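Local coordinates for protein antistasin (Haementeria officinalis, PDB 1SKZ) that inhibits blood coagulation factor Xa as a disulfide-rich leech serine protease inhibitor and also binds heparin, at residues V31-Q42 with E49-P57; S74-C82 with R98-C106. All coordinates share one frame; numbering follows the deposited sequence.

Interaction 1: V31-Q42 with E49-P57; sequences VRCRVHCPHGFQ and EFCKCRLEP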
loop_
_atom_site.group_PDB
_atom_site.type_symbol
_atom_site.label_atom_id
_atom_site.label_comp_id
_atom_site.label_asym_id
_atom_site.label_seq_id
_atom_site.Cartn_x
_atom_site.Cartn_y
_atom_site.Cartn_z
ATOM N N VAL A 31 7.611 4.843 4.090
ATOM C CA VAL A 31 6.261 5.356 4.261
ATOM C C VAL A 31 6.320 6.897 4.215
ATOM O O VAL A 31 7.178 7.507 4.846
ATOM C CB VAL A 31 5.699 4.855 5.623
ATOM C CG1 VAL A 31 4.326 5.439 5.904
ATOM C CG2 VAL A 31 5.666 3.336 5.624
ATOM N N ARG A 32 5.480 7.523 3.396
ATOM C CA ARG A 32 5.604 8.972 3.238
ATOM C C ARG A 32 4.664 9.635 4.222
ATOM O O ARG A 32 3.978 10.574 3.869
ATOM C CB ARG A 32 5.245 9.451 1.814
ATOM C CG ARG A 32 6.125 8.960 0.680
ATOM C CD ARG A 32 5.745 7.526 0.385
ATOM N NE ARG A 32 5.951 7.058 -0.990
ATOM C CZ ARG A 32 7.138 6.864 -1.568
ATOM N NH1 ARG A 32 8.218 7.549 -1.158
ATOM N NH2 ARG A 32 7.198 6.155 -2.689
ATOM N N CYS A 33 4.556 9.088 5.428
ATOM C CA CYS A 33 3.693 9.655 6.448
ATOM C C CYS A 33 4.175 9.236 7.830
ATOM O O CYS A 33 5.045 8.349 7.974
ATOM C CB CYS A 33 2.265 9.171 6.256
ATOM S SG CYS A 33 2.003 7.445 6.811
ATOM N N ARG A 34 3.460 9.752 8.827
ATOM C CA ARG A 34 3.706 9.484 10.235
ATOM C C ARG A 34 2.411 9.060 10.931
ATOM O O ARG A 34 2.254 9.263 12.136
ATOM C CB ARG A 34 4.252 10.747 10.928
ATOM C CG ARG A 34 5.623 11.199 10.441
ATOM C CD ARG A 34 6.042 12.445 11.192
ATOM N NE ARG A 34 7.001 13.267 10.450
ATOM C CZ ARG A 34 7.620 14.336 10.952
ATOM N NH1 ARG A 34 7.461 14.665 12.234
ATOM N NH2 ARG A 34 8.444 15.040 10.188
ATOM N N VAL A 35 1.509 8.444 10.181
ATOM C CA VAL A 35 0.311 7.838 10.752
ATOM C C VAL A 35 0.680 6.760 11.796
ATOM O O VAL A 35 1.601 5.961 11.570
ATOM C CB VAL A 35 -0.568 7.217 9.612
ATOM C CG1 VAL A 35 -1.720 6.388 10.170
ATOM C CG2 VAL A 35 -1.119 8.345 8.740
ATOM N N HIS A 36 0.027 6.828 12.965
ATOM C CA HIS A 36 -0.111 5.673 13.872
ATOM C C HIS A 36 -1.051 4.542 13.393
ATOM O O HIS A 36 -2.271 4.685 13.337
ATOM C CB HIS A 36 -0.577 6.138 15.259
ATOM C CG HIS A 36 -0.549 5.052 16.292
ATOM N ND1 HIS A 36 0.629 4.487 16.740
ATOM C CD2 HIS A 36 -1.545 4.302 16.823
ATOM C CE1 HIS A 36 0.356 3.436 17.493
ATOM N NE2 HIS A 36 -0.951 3.297 17.554
ATOM N N CYS A 37 -0.475 3.393 13.085
ATOM C CA CYS A 37 -1.243 2.208 12.726
ATOM C C CYS A 37 -1.081 1.136 13.812
ATOM O O CYS A 37 0.015 0.584 13.998
ATOM C CB CYS A 37 -0.747 1.660 11.411
ATOM S SG CYS A 37 -1.065 2.749 9.977
ATOM N N PRO A 38 -2.154 0.882 14.583
ATOM C CA PRO A 38 -2.170 -0.113 15.666
ATOM C C PRO A 38 -1.641 -1.479 15.283
ATOM O O PRO A 38 -1.013 -2.130 16.099
ATOM C CB PRO A 38 -3.641 -0.194 16.073
ATOM C CG PRO A 38 -4.281 1.028 15.556
ATOM C CD PRO A 38 -3.470 1.532 14.402
ATOM N N HIS A 39 -1.889 -1.925 14.058
ATOM C CA HIS A 39 -1.287 -3.163 13.583
ATOM C C HIS A 39 -0.168 -2.992 12.578
ATOM O O HIS A 39 0.151 -3.926 11.859
ATOM C CB HIS A 39 -2.336 -4.095 12.972
ATOM C CG HIS A 39 -3.474 -4.396 13.887
ATOM N ND1 HIS A 39 -3.301 -5.037 15.096
ATOM C CD2 HIS A 39 -4.794 -4.117 13.791
ATOM C CE1 HIS A 39 -4.470 -5.146 15.701
ATOM N NE2 HIS A 39 -5.389 -4.595 14.932
ATOM N N GLY A 40 0.419 -1.812 12.496
ATOM C CA GLY A 40 1.421 -1.575 11.468
ATOM C C GLY A 40 0.894 -1.219 10.072
ATOM O O GLY A 40 -0.287 -1.255 9.796
ATOM N N PHE A 41 1.821 -0.937 9.176
ATOM C CA PHE A 41 1.550 -0.578 7.789
ATOM C C PHE A 41 1.409 -1.796 6.910
ATOM O O PHE A 41 2.052 -2.804 7.128
ATOM C CB PHE A 41 2.701 0.279 7.241
ATOM C CG PHE A 41 2.797 1.643 7.870
ATOM C CD1 PHE A 41 1.754 2.572 7.734
ATOM C CD2 PHE A 41 3.926 2.009 8.607
ATOM C CE1 PHE A 41 1.816 3.823 8.309
ATOM C CE2 PHE A 41 3.993 3.291 9.199
ATOM C CZ PHE A 41 2.908 4.202 9.037
ATOM N N GLN A 42 0.514 -1.709 5.939
ATOM C CA GLN A 42 0.403 -2.691 4.872
ATOM C C GLN A 42 1.650 -2.704 4.029
ATOM O O GLN A 42 2.414 -1.744 4.021
ATOM C CB GLN A 42 -0.824 -2.392 3.997
ATOM C CG GLN A 42 -2.076 -2.493 4.833
ATOM C CD GLN A 42 -3.336 -2.638 4.020
ATOM O OE1 GLN A 42 -3.338 -3.231 2.930
ATOM N NE2 GLN A 42 -4.431 -2.066 4.536
ATOM N N GLU A 49 6.511 -1.386 2.826
ATOM C CA GLU A 49 5.466 -0.645 3.559
ATOM C C GLU A 49 4.962 0.597 2.813
ATOM O O GLU A 49 5.729 1.292 2.119
ATOM C CB GLU A 49 5.971 -0.224 4.956
ATOM C CG GLU A 49 5.969 -1.370 5.947
ATOM C CD GLU A 49 6.399 -0.979 7.346
ATOM O OE1 GLU A 49 7.121 0.010 7.471
ATOM O OE2 GLU A 49 6.021 -1.680 8.322
ATOM N N PHE A 50 3.676 0.867 2.962
ATOM C CA PHE A 50 3.116 2.093 2.459
ATOM C C PHE A 50 2.134 2.564 3.496
ATOM O O PHE A 50 1.738 1.776 4.375
ATOM C CB PHE A 50 2.445 1.855 1.107
ATOM C CG PHE A 50 3.414 1.510 0.043
ATOM C CD1 PHE A 50 4.366 2.455 -0.366
ATOM C CD2 PHE A 50 3.538 0.182 -0.398
ATOM C CE1 PHE A 50 5.449 2.080 -1.185
ATOM C CE2 PHE A 50 4.594 -0.210 -1.219
ATOM C CZ PHE A 50 5.559 0.733 -1.617
ATOM N N CYS A 51 1.708 3.831 3.361
ATOM C CA CYS A 51 0.920 4.494 4.404
ATOM C C CYS A 51 -0.566 4.134 4.358
ATOM O O CYS A 51 -1.432 4.987 4.096
ATOM C CB CYS A 51 1.082 6.024 4.322
ATOM S SG CYS A 51 0.358 6.847 5.765
ATOM N N LYS A 52 -0.868 2.887 4.684
ATOM C CA LYS A 52 -2.237 2.436 4.910
ATOM C C LYS A 52 -2.106 1.447 6.076
ATOM O O LYS A 52 -1.258 0.543 6.010
ATOM C CB LYS A 52 -2.761 1.689 3.657
ATOM C CG LYS A 52 -4.236 1.210 3.766
ATOM C CD LYS A 52 -4.787 0.624 2.449
ATOM C CE LYS A 52 -6.299 0.843 2.350
ATOM N NZ LYS A 52 -6.562 2.307 1.869
ATOM N N CYS A 53 -2.991 1.531 7.069
ATOM C CA CYS A 53 -2.958 0.596 8.203
ATOM C C CYS A 53 -3.520 -0.799 7.895
ATOM O O CYS A 53 -4.469 -0.945 7.118
ATOM C CB CYS A 53 -3.699 1.192 9.385
ATOM S SG CYS A 53 -3.101 2.834 9.886
ATOM N N ARG A 54 -2.805 -1.824 8.365
ATOM C CA ARG A 54 -3.280 -3.206 8.364
ATOM C C ARG A 54 -4.575 -3.306 9.143
ATOM O O ARG A 54 -4.702 -2.726 10.226
ATOM C CB ARG A 54 -2.267 -4.112 9.078
ATOM C CG ARG A 54 -1.088 -4.537 8.259
ATOM C CD ARG A 54 -0.316 -5.588 9.015
ATOM N NE ARG A 54 1.053 -5.545 8.544
ATOM C CZ ARG A 54 1.510 -6.314 7.558
ATOM N NH1 ARG A 54 0.811 -7.400 7.218
ATOM N NH2 ARG A 54 2.728 -6.101 7.047
ATOM N N LEU A 55 -5.451 -4.195 8.705
ATOM C CA LEU A 55 -6.682 -4.408 9.441
ATOM C C LEU A 55 -6.513 -5.423 10.589
ATOM O O LEU A 55 -7.117 -5.259 11.632
ATOM C CB LEU A 55 -7.814 -4.806 8.467
ATOM C CG LEU A 55 -8.281 -3.842 7.333
ATOM C CD1 LEU A 55 -8.463 -2.432 7.833
ATOM C CD2 LEU A 55 -7.249 -3.824 6.207
ATOM N N GLU A 56 -5.526 -6.308 10.496
ATOM C CA GLU A 56 -5.251 -7.290 11.552
ATOM C C GLU A 56 -3.733 -7.446 11.712
ATOM O O GLU A 56 -2.974 -6.954 10.878
ATOM C CB GLU A 56 -5.865 -8.642 11.195
ATOM C CG GLU A 56 -7.337 -8.599 10.747
ATOM C CD GLU A 56 -8.332 -8.474 11.903
ATOM O OE1 GLU A 56 -8.303 -9.332 12.809
ATOM O OE2 GLU A 56 -9.208 -7.570 11.865
ATOM N N PRO A 57 -3.259 -8.019 12.841
ATOM C CA PRO A 57 -1.789 -8.120 12.985
ATOM C C PRO A 57 -1.112 -9.146 12.038
ATOM O O PRO A 57 -1.778 -10.029 11.487
ATOM C CB PRO A 57 -1.591 -8.470 14.478
ATOM C CG PRO A 57 -2.912 -9.032 14.951
ATOM C CD PRO A 57 -3.970 -8.350 14.096
HETATM O O HOH W 1 3.378 5.708 1.465
HETATM O O HOH W 2 -3.547 -0.805 11.988
HETATM O O HOH W 3 4.469 -1.315 10.189
HETATM O O HOH W 4 4.222 -3.771 8.074
#

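Interaction 2: S74-C82 with R98-C106; sequences SRLTNKCDC and RDKLGCEYC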
loop_
_atom_site.group_PDB
_atom_site.type_symbol
_atom_site.label_atom_id
_atom_site.label_comp_id
_atom_site.label_asym_id
_atom_site.label_seq_id
_atom_site.Cartn_x
_atom_site.Cartn_y
_atom_site.Cartn_z
ATOM N N SER A 74 6.480 -17.656 4.490
ATOM C CA SER A 74 6.554 -16.412 3.726
ATOM C C SER A 74 6.989 -15.343 4.691
ATOM O O SER A 74 6.345 -15.158 5.726
ATOM C CB SER A 74 5.175 -16.043 3.150
ATOM O OG SER A 74 5.234 -14.738 2.607
ATOM N N ARG A 75 8.019 -14.594 4.317
ATOM C CA ARG A 75 8.457 -13.440 5.079
ATOM C C ARG A 75 7.433 -12.316 5.008
ATOM O O ARG A 75 7.558 -11.326 5.743
ATOM C CB ARG A 75 9.793 -12.903 4.543
ATOM C CG ARG A 75 11.068 -13.720 4.906
ATOM C CD ARG A 75 12.131 -13.496 3.819
ATOM N NE ARG A 75 13.133 -14.566 3.713
ATOM C CZ ARG A 75 12.906 -15.810 3.265
ATOM N NH1 ARG A 75 11.687 -16.197 2.865
ATOM N NH2 ARG A 75 13.897 -16.699 3.295
ATOM N N LEU A 76 6.543 -12.364 4.014
ATOM C CA LEU A 76 5.474 -11.391 3.939
ATOM C C LEU A 76 4.410 -11.660 4.999
ATOM O O LEU A 76 3.908 -10.739 5.656
ATOM C CB LEU A 76 4.840 -11.397 2.543
ATOM C CG LEU A 76 3.883 -10.215 2.260
ATOM C CD1 LEU A 76 4.633 -8.879 2.371
ATOM C CD2 LEU A 76 3.262 -10.388 0.852
ATOM N N THR A 77 3.990 -12.912 5.114
ATOM C CA THR A 77 2.854 -13.245 5.970
ATOM C C THR A 77 3.249 -13.931 7.295
ATOM O O THR A 77 2.378 -14.215 8.106
ATOM C CB THR A 77 1.881 -14.180 5.250
ATOM O OG1 THR A 77 2.536 -15.431 4.993
ATOM C CG2 THR A 77 1.395 -13.556 3.900
ATOM N N ASN A 78 4.500 -14.399 7.370
ATOM C CA ASN A 78 4.979 -15.282 8.453
ATOM C C ASN A 78 4.086 -16.503 8.647
ATOM O O ASN A 78 3.936 -17.009 9.766
ATOM C CB ASN A 78 5.103 -14.516 9.780
ATOM C CG ASN A 78 6.405 -13.763 9.891
ATOM O OD1 ASN A 78 7.318 -13.944 9.094
ATOM N ND2 ASN A 78 6.501 -12.904 10.883
ATOM N N LYS A 79 3.520 -16.998 7.550
ATOM C CA LYS A 79 2.798 -18.272 7.560
ATOM C C LYS A 79 3.467 -19.158 6.533
ATOM O O LYS A 79 4.263 -18.678 5.725
ATOM C CB LYS A 79 1.313 -18.082 7.193
ATOM C CG LYS A 79 0.577 -17.231 8.175
ATOM C CD LYS A 79 -0.878 -17.031 7.768
ATOM C CE LYS A 79 -1.717 -16.646 9.008
ATOM N NZ LYS A 79 -3.141 -16.236 8.685
ATOM N N CYS A 80 3.135 -20.444 6.565
ATOM C CA CYS A 80 3.803 -21.433 5.745
ATOM C C CYS A 80 3.171 -21.469 4.378
ATOM O O CYS A 80 2.626 -22.484 3.948
ATOM C CB CYS A 80 3.763 -22.814 6.447
ATOM S SG CYS A 80 4.735 -22.859 7.998
ATOM N N ASP A 81 3.277 -20.349 3.673
ATOM C CA ASP A 81 2.504 -20.113 2.451
ATOM C C ASP A 81 3.203 -20.554 1.169
ATOM O O ASP A 81 2.557 -20.736 0.143
ATOM C CB ASP A 81 2.144 -18.622 2.354
ATOM C CG ASP A 81 0.948 -18.238 3.232
ATOM O OD1 ASP A 81 0.040 -19.066 3.464
ATOM O OD2 ASP A 81 0.922 -17.090 3.716
ATOM N N CYS A 82 4.531 -20.608 1.188
ATOM C CA CYS A 82 5.303 -20.824 -0.028
ATOM C C CYS A 82 5.734 -22.260 -0.238
ATOM O O CYS A 82 6.130 -22.948 0.700
ATOM C CB CYS A 82 6.539 -19.934 -0.048
ATOM S SG CYS A 82 6.204 -18.179 0.264
ATOM N N ARG A 98 6.210 -12.656 -7.736
ATOM C CA ARG A 98 5.644 -13.101 -6.467
ATOM C C ARG A 98 4.123 -12.966 -6.496
ATOM O O ARG A 98 3.565 -12.100 -7.187
ATOM C CB ARG A 98 6.209 -12.279 -5.295
ATOM C CG ARG A 98 7.679 -12.495 -5.142
ATOM C CD ARG A 98 8.179 -11.878 -3.900
ATOM N NE ARG A 98 9.627 -12.045 -3.754
ATOM C CZ ARG A 98 10.214 -13.113 -3.223
ATOM N NH1 ARG A 98 9.515 -14.053 -2.600
ATOM N NH2 ARG A 98 11.533 -13.182 -3.256
ATOM N N ASP A 99 3.464 -13.854 -5.759
ATOM C CA ASP A 99 2.020 -13.799 -5.600
ATOM C C ASP A 99 1.613 -12.903 -4.412
ATOM O O ASP A 99 2.446 -12.262 -3.762
ATOM C CB ASP A 99 1.443 -15.236 -5.495
ATOM C CG ASP A 99 1.894 -16.010 -4.226
ATOM O OD1 ASP A 99 2.307 -15.428 -3.209
ATOM O OD2 ASP A 99 1.693 -17.243 -4.211
ATOM N N LYS A 100 0.322 -12.840 -4.137
ATOM C CA LYS A 100 -0.165 -11.971 -3.086
ATOM C C LYS A 100 0.309 -12.352 -1.647
ATOM O O LYS A 100 0.147 -11.575 -0.688
ATOM C CB LYS A 100 -1.685 -11.955 -3.151
ATOM C CG LYS A 100 -2.364 -13.236 -2.709
ATOM C CD LYS A 100 -3.845 -12.955 -2.434
ATOM C CE LYS A 100 -4.571 -14.178 -1.867
ATOM N NZ LYS A 100 -5.884 -13.775 -1.268
ATOM N N LEU A 101 0.876 -13.549 -1.490
ATOM C CA LEU A 101 1.408 -13.978 -0.191
ATOM C C LEU A 101 2.916 -13.747 -0.154
ATOM O O LEU A 101 3.578 -14.163 0.827
ATOM C CB LEU A 101 1.090 -15.457 0.063
ATOM C CG LEU A 101 -0.402 -15.835 -0.071
ATOM C CD1 LEU A 101 -0.639 -17.339 0.090
ATOM C CD2 LEU A 101 -1.184 -15.051 0.948
ATOM N N GLY A 102 3.439 -13.114 -1.219
ATOM C CA GLY A 102 4.865 -12.822 -1.343
ATOM C C GLY A 102 5.746 -14.013 -1.738
ATOM O O GLY A 102 6.945 -14.032 -1.450
ATOM N N CYS A 103 5.147 -15.005 -2.388
ATOM C CA CYS A 103 5.858 -16.222 -2.743
ATOM C C CYS A 103 6.223 -16.179 -4.205
ATOM O O CYS A 103 5.370 -15.933 -5.056
ATOM C CB CYS A 103 4.971 -17.444 -2.472
ATOM S SG CYS A 103 4.470 -17.734 -0.739
ATOM N N GLU A 104 7.463 -16.515 -4.521
ATOM C CA GLU A 104 7.858 -16.660 -5.928
ATOM C C GLU A 104 7.186 -17.828 -6.589
ATOM O O GLU A 104 6.947 -18.878 -5.954
ATOM C CB GLU A 104 9.377 -16.811 -6.077
ATOM C CG GLU A 104 10.114 -15.570 -5.648
ATOM C CD GLU A 104 11.583 -15.629 -5.979
ATOM O OE1 GLU A 104 12.183 -16.704 -5.755
ATOM O OE2 GLU A 104 12.123 -14.599 -6.454
ATOM N N TYR A 105 6.836 -17.633 -7.857
ATOM C CA TYR A 105 6.394 -18.741 -8.680
ATOM C C TYR A 105 6.950 -18.582 -10.074
ATOM O O TYR A 105 7.681 -17.636 -10.346
ATOM C CB TYR A 105 4.855 -18.859 -8.682
ATOM C CG TYR A 105 4.097 -17.650 -9.251
ATOM C CD1 TYR A 105 3.895 -16.510 -8.477
ATOM C CD2 TYR A 105 3.544 -17.687 -10.539
ATOM C CE1 TYR A 105 3.163 -15.430 -8.967
ATOM C CE2 TYR A 105 2.826 -16.626 -11.022
ATOM C CZ TYR A 105 2.635 -15.506 -10.235
ATOM O OH TYR A 105 1.888 -14.462 -10.724
ATOM N N CYS A 106 6.795 -19.639 -10.863
ATOM C CA CYS A 106 7.555 -19.793 -12.100
ATOM C C CYS A 106 7.008 -19.006 -13.295
ATOM O O CYS A 106 6.559 -19.588 -14.295
ATOM C CB CYS A 106 7.665 -21.274 -12.424
ATOM S SG CYS A 106 9.020 -21.645 -13.548
HETATM O O HOH W 5 8.425 -14.309 1.370
HETATM O O HOH W 6 1.796 -19.405 -2.490
#

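Interaction 1: V31-Q42 with E49-P57
Phe41 and Cys53 face each other as an antiparallel non-hydrogen-bonded pair, CA to CA 4.7 Å, flanked by backbone bonds from Gln42 N to Lys52 O and from Arg54 N to Gly40 O; Phe50 N adds a further one to Gln42 O. Beside this short pairing, the amide of Gln42 grips the other segment a second time. Its NE2 donates to Cys53 O at 2.8 Å in a nearly straight bond (171°), lying above the plane of that carbonyl while the oxygen sits close to the amide plane. The extended chain beyond CG (chi2 -162°) runs alongside the aliphatic part of Lys52, whose ammonium continues to Arg43 O of the second subunit. With an alanine here, Cys53 O would probably lose its side-chain donor and Lys52 CG and CD the amide they lie against. Phe41 touches Phe50 O through CB, and its ring stands steeply to the Glu49 carboxylate, the planes 77° apart. A water joins Phe41 O, Glu49 OE2 and Arg54 NH2. Farther along, Pro57 CD sits over a face of the His39 ring, 3.8 Å from its centroid, a CH-pi contact. At the other end, Val31 sets CG2 against Glu49 CB and CG1 against Cys51 CB, the latter methyl also lying over a face of the Phe41 ring. Val35 likewise divides its branches between two disulfides: CG2 lies 3.6 Å from Cys51 SG, CG1 3.8 Å from Cys53 SG. Those disulfides, Cys33 to Cys51 and Cys37 to Cys53, tether the chain on both sides of the reactive bond between Arg34 and Val35, while Arg34 makes no contact with the 49-57 segment. A protease-binding loop pinned by disulfides to a small beta scaffold is characteristic of antistasin-type serine protease inhibitors.

Interaction 2: S74-C82 with R98-C106
The Cys82 to Cys103 disulfide ties the end of the 74-82 segment to Cys103, just past the type I beta turn from Asp99 to Gly102, in a small cystine-rich fold where covalent links do much of the work of a hydrophobic core. The sulfurs are 2.1 Å apart, and Asp81 packs beside them, its CB 4.0 Å from Cys103 SG. Across from Asp81, Leu101 comes in at about a right angle and sets CD1 3.6 Å from Asp81 CG. The turn's carbonyl at Leu101 receives Ser74 OG at 2.5 Å, a hydrogen bond so short that its exact length is doubtful. Ser74 OG stands opposite its own backbone N (chi1 171°), which directs it to the turn, and it also accepts weakly from Leu76 N and Thr77 N. Gly102 lies against Leu76, whose CD2 is 3.4 Å from Gly102 N; a CB on this residue would collide with Leu76 CB. Each partner is braced from within. Asp99 OD1 takes Leu101 N and Cys103 N from opposite faces of its carboxylate, the first closing an Asx turn, while Thr77 OG1 forms an ST turn with Lys79 N and donates to Asp81 OD2. Water bridges Arg75 N to Gly102 O. A buried hydroxyl and two acidic side chains thus find partners in the folds of the chain itself, and the disulfide adds a covalent tie close to two turns also braced by their own side chains.

The two contacts follow one another in sequence, the 31-57 region coming wholly ahead of the 74-106 region; their centres lie 20 Å apart, although the nearest atoms approach to about 5 Å without touching. Interaction 1 belongs to the first antistasin-like unit and rests on strands 41-43 and 49-50; in interaction 2 the 98-106 segment, with strand 104-105, belongs to the second unit, and the 74-82 loop connects strands 71-72 and 82-83. Cys106, ending that segment, is bonded to Cys88, and this disulfide holds the place that Cys33 to Cys51 has in the first unit, each next to a reactive bond. The general principle is a short, irregular chain shaped by disulfides that recur unit by unit.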